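Local structure of cell wall mannoprotein 1 (Neosartorya fumigata, 5J5L) at residues T19-F24 with V81-A86. The protein binds arachidonic acid in a hydrophobic pocket and is probably a constituent of the fungal cell wall and a target of host antibodies. Residues are numbered along the deposited sequence; the frame is centred on the assembly and turned at random.
Sequences TLTQHF and VTSLDA. With ACD (arachidonic acid), chain B.
Part of the arachidonic acid pocket is lined by Phe-24 of helix 3-26 and Ser-83 of helix 63-89, which touch each other, while Thr-21 and Ala-86 join the two helices beside it. The helices run nearly parallel, their local axes 8.9 Å apart and inclined by 22°. Small residues permit this spacing, and the CA atoms of Thr-21 and Ser-83 come within 4.9 Å of each other. Thr-21 OG1 accepts a weak hydrogen bond of 3.0 Å from Ser-83 OG, and is itself hydrogen-bonded to the carbonyl oxygen of Ile-17, one turn back. A threonine suits the site because its hydroxyl can hold both partners while its methyl serves the apolar part of the interface: with CG2 anti to the backbone N (the OG1 torsion is -59°), that methyl lies 4.1 Å from Ala-86 CB and also brushes CG2 of Thr-82, the two threonine side chains crossing at about a right angle. Ser-83, with its short side chain, sets OG beside the lipid, 3.6 Å from ACD C16 and, obliquely to the ring, 3.4 Å from Phe-24 CE2. The phenyl ring bridges helix and ligand. Phe-24 CB packs on Ala-86 CB at 3.8 Å, and this single methyl lies at the ring's edge, near its plane, whereas Phe-24 CZ, on the far rim, approaches ACD C10 at 3.5 Å. One face lies over Leu-20 O. The ring thus turns its edge to the lipid, from the carboxyl group (O1, beside Phe-24 CD1) to C14 in mid-chain (at CZ), while Leu-20 CD1 and Leu-84 CD2 add branched aliphatic contacts at C15 and C16. Leu-20 also touches Val-40 and Leu-44, and Leu-84 rests on Ala-143 and Ala-147, so helix 3-26 packs also on helix 31-56, and helix 63-89 on helix 127-150, within the all-helical fold.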
# COMPACT_ATOMS: atom_id res chain seq x y z
N THR A 19 -4.49 -9.55 3.70
CA THR A 19 -5.71 -9.67 4.49
C THR A 19 -6.86 -8.88 3.86
O THR A 19 -7.97 -9.39 3.72
CB THR A 19 -5.47 -9.25 5.95
OG1 THR A 19 -4.43 -10.08 6.49
CG2 THR A 19 -6.74 -9.39 6.77
N LEU A 20 -6.61 -7.64 3.45
CA LEU A 20 -7.64 -6.87 2.76
C LEU A 20 -8.18 -7.56 1.52
O LEU A 20 -9.39 -7.57 1.28
CB LEU A 20 -7.09 -5.50 2.35
CG LEU A 20 -7.19 -4.40 3.38
CD1 LEU A 20 -6.50 -3.16 2.84
CD2 LEU A 20 -8.64 -4.08 3.73
N THR A 21 -7.28 -8.11 0.71
CA THR A 21 -7.66 -8.81 -0.50
C THR A 21 -8.61 -9.94 -0.18
O THR A 21 -9.58 -10.19 -0.91
CB THR A 21 -6.42 -9.34 -1.26
OG1 THR A 21 -5.56 -8.24 -1.60
CG2 THR A 21 -6.82 -10.06 -2.53
N GLN A 22 -8.31 -10.66 0.90
CA GLN A 22 -9.21 -11.73 1.36
C GLN A 22 -10.61 -11.21 1.69
O GLN A 22 -11.62 -11.86 1.34
CB GLN A 22 -8.61 -12.45 2.57
CG GLN A 22 -7.44 -13.36 2.26
CD GLN A 22 -6.88 -14.02 3.51
OE1 GLN A 22 -6.58 -13.36 4.50
NE2 GLN A 22 -6.75 -15.34 3.46
N HIS A 23 -10.68 -10.06 2.36
CA HIS A 23 -11.95 -9.39 2.62
C HIS A 23 -12.67 -9.07 1.32
O HIS A 23 -13.87 -9.36 1.18
CB HIS A 23 -11.78 -8.12 3.44
CG HIS A 23 -11.57 -8.37 4.89
ND1 HIS A 23 -12.61 -8.38 5.80
CD2 HIS A 23 -10.45 -8.61 5.61
CE1 HIS A 23 -12.14 -8.65 7.00
NE2 HIS A 23 -10.83 -8.78 6.92
N PHE A 24 -11.96 -8.47 0.37
CA PHE A 24 -12.57 -8.06 -0.90
C PHE A 24 -13.20 -9.23 -1.62
O PHE A 24 -14.33 -9.14 -2.09
CB PHE A 24 -11.59 -7.37 -1.85
CG PHE A 24 -10.94 -6.14 -1.28
CD1 PHE A 24 -11.56 -5.37 -0.30
CD2 PHE A 24 -9.71 -5.75 -1.74
CE1 PHE A 24 -10.95 -4.24 0.22
CE2 PHE A 24 -9.09 -4.62 -1.23
CZ PHE A 24 -9.71 -3.87 -0.25
N VAL A 81 -1.41 -4.49 -6.78
CA VAL A 81 -2.19 -4.64 -8.00
C VAL A 81 -3.30 -5.69 -7.81
O VAL A 81 -4.45 -5.46 -8.18
CB VAL A 81 -1.31 -4.99 -9.20
CG1 VAL A 81 -2.18 -5.36 -10.40
CG2 VAL A 81 -0.39 -3.82 -9.54
N THR A 82 -2.95 -6.82 -7.20
CA THR A 82 -3.93 -7.88 -6.93
C THR A 82 -5.07 -7.35 -6.02
O THR A 82 -6.26 -7.61 -6.27
CB THR A 82 -3.25 -9.12 -6.30
OG1 THR A 82 -2.35 -9.70 -7.25
CG2 THR A 82 -4.29 -10.17 -5.87
N SER A 83 -4.70 -6.59 -4.99
CA SER A 83 -5.67 -6.07 -4.04
C SER A 83 -6.59 -5.06 -4.69
O SER A 83 -7.83 -5.11 -4.52
CB SER A 83 -4.95 -5.46 -2.82
OG SER A 83 -5.83 -5.26 -1.74
N LEU A 84 -6.01 -4.15 -5.47
CA LEU A 84 -6.78 -3.17 -6.20
C LEU A 84 -7.72 -3.84 -7.22
O LEU A 84 -8.89 -3.46 -7.33
CB LEU A 84 -5.86 -2.17 -6.89
CG LEU A 84 -5.14 -1.22 -5.93
CD1 LEU A 84 -4.07 -0.44 -6.66
CD2 LEU A 84 -6.14 -0.29 -5.26
N ASP A 85 -7.22 -4.86 -7.92
CA ASP A 85 -8.06 -5.62 -8.85
C ASP A 85 -9.25 -6.22 -8.12
O ASP A 85 -10.37 -6.24 -8.64
CB ASP A 85 -7.28 -6.76 -9.53
CG ASP A 85 -6.30 -6.28 -10.61
OD1 ASP A 85 -6.41 -5.12 -11.05
OD2 ASP A 85 -5.42 -7.07 -11.03
N ALA A 86 -9.01 -6.72 -6.91
CA ALA A 86 -10.05 -7.41 -6.13
C ALA A 86 -11.18 -6.49 -5.69
O ALA A 86 -12.34 -6.89 -5.74
CB ALA A 86 -9.44 -8.09 -4.93
C1 ACD B . -15.05 -5.25 1.81
C2 ACD B . -14.71 -3.79 1.59
C3 ACD B . -15.74 -3.16 0.67
C4 ACD B . -15.62 -1.64 0.69
C5 ACD B . -15.69 -1.12 2.11
C6 ACD B . -14.74 -0.40 2.72
C7 ACD B . -13.47 0.07 2.05
C8 ACD B . -12.25 -0.73 2.48
C9 ACD B . -11.23 -1.03 1.66
C10 ACD B . -11.15 -0.68 0.19
C11 ACD B . -10.32 0.56 -0.04
C12 ACD B . -9.16 0.63 -0.69
C13 ACD B . -8.39 -0.52 -1.32
C14 ACD B . -7.47 -1.05 -0.24
C15 ACD B . -6.26 -1.56 -0.45
C16 ACD B . -5.64 -1.68 -1.82
C17 ACD B . -4.13 -1.86 -1.67
C18 ACD B . -3.46 -0.60 -1.14
C19 ACD B . -1.96 -0.74 -1.15
C20 ACD B . -1.26 0.12 -0.13
O1 ACD B . -14.54 -6.03 1.00
O2 ACD B . -15.75 -5.61 2.77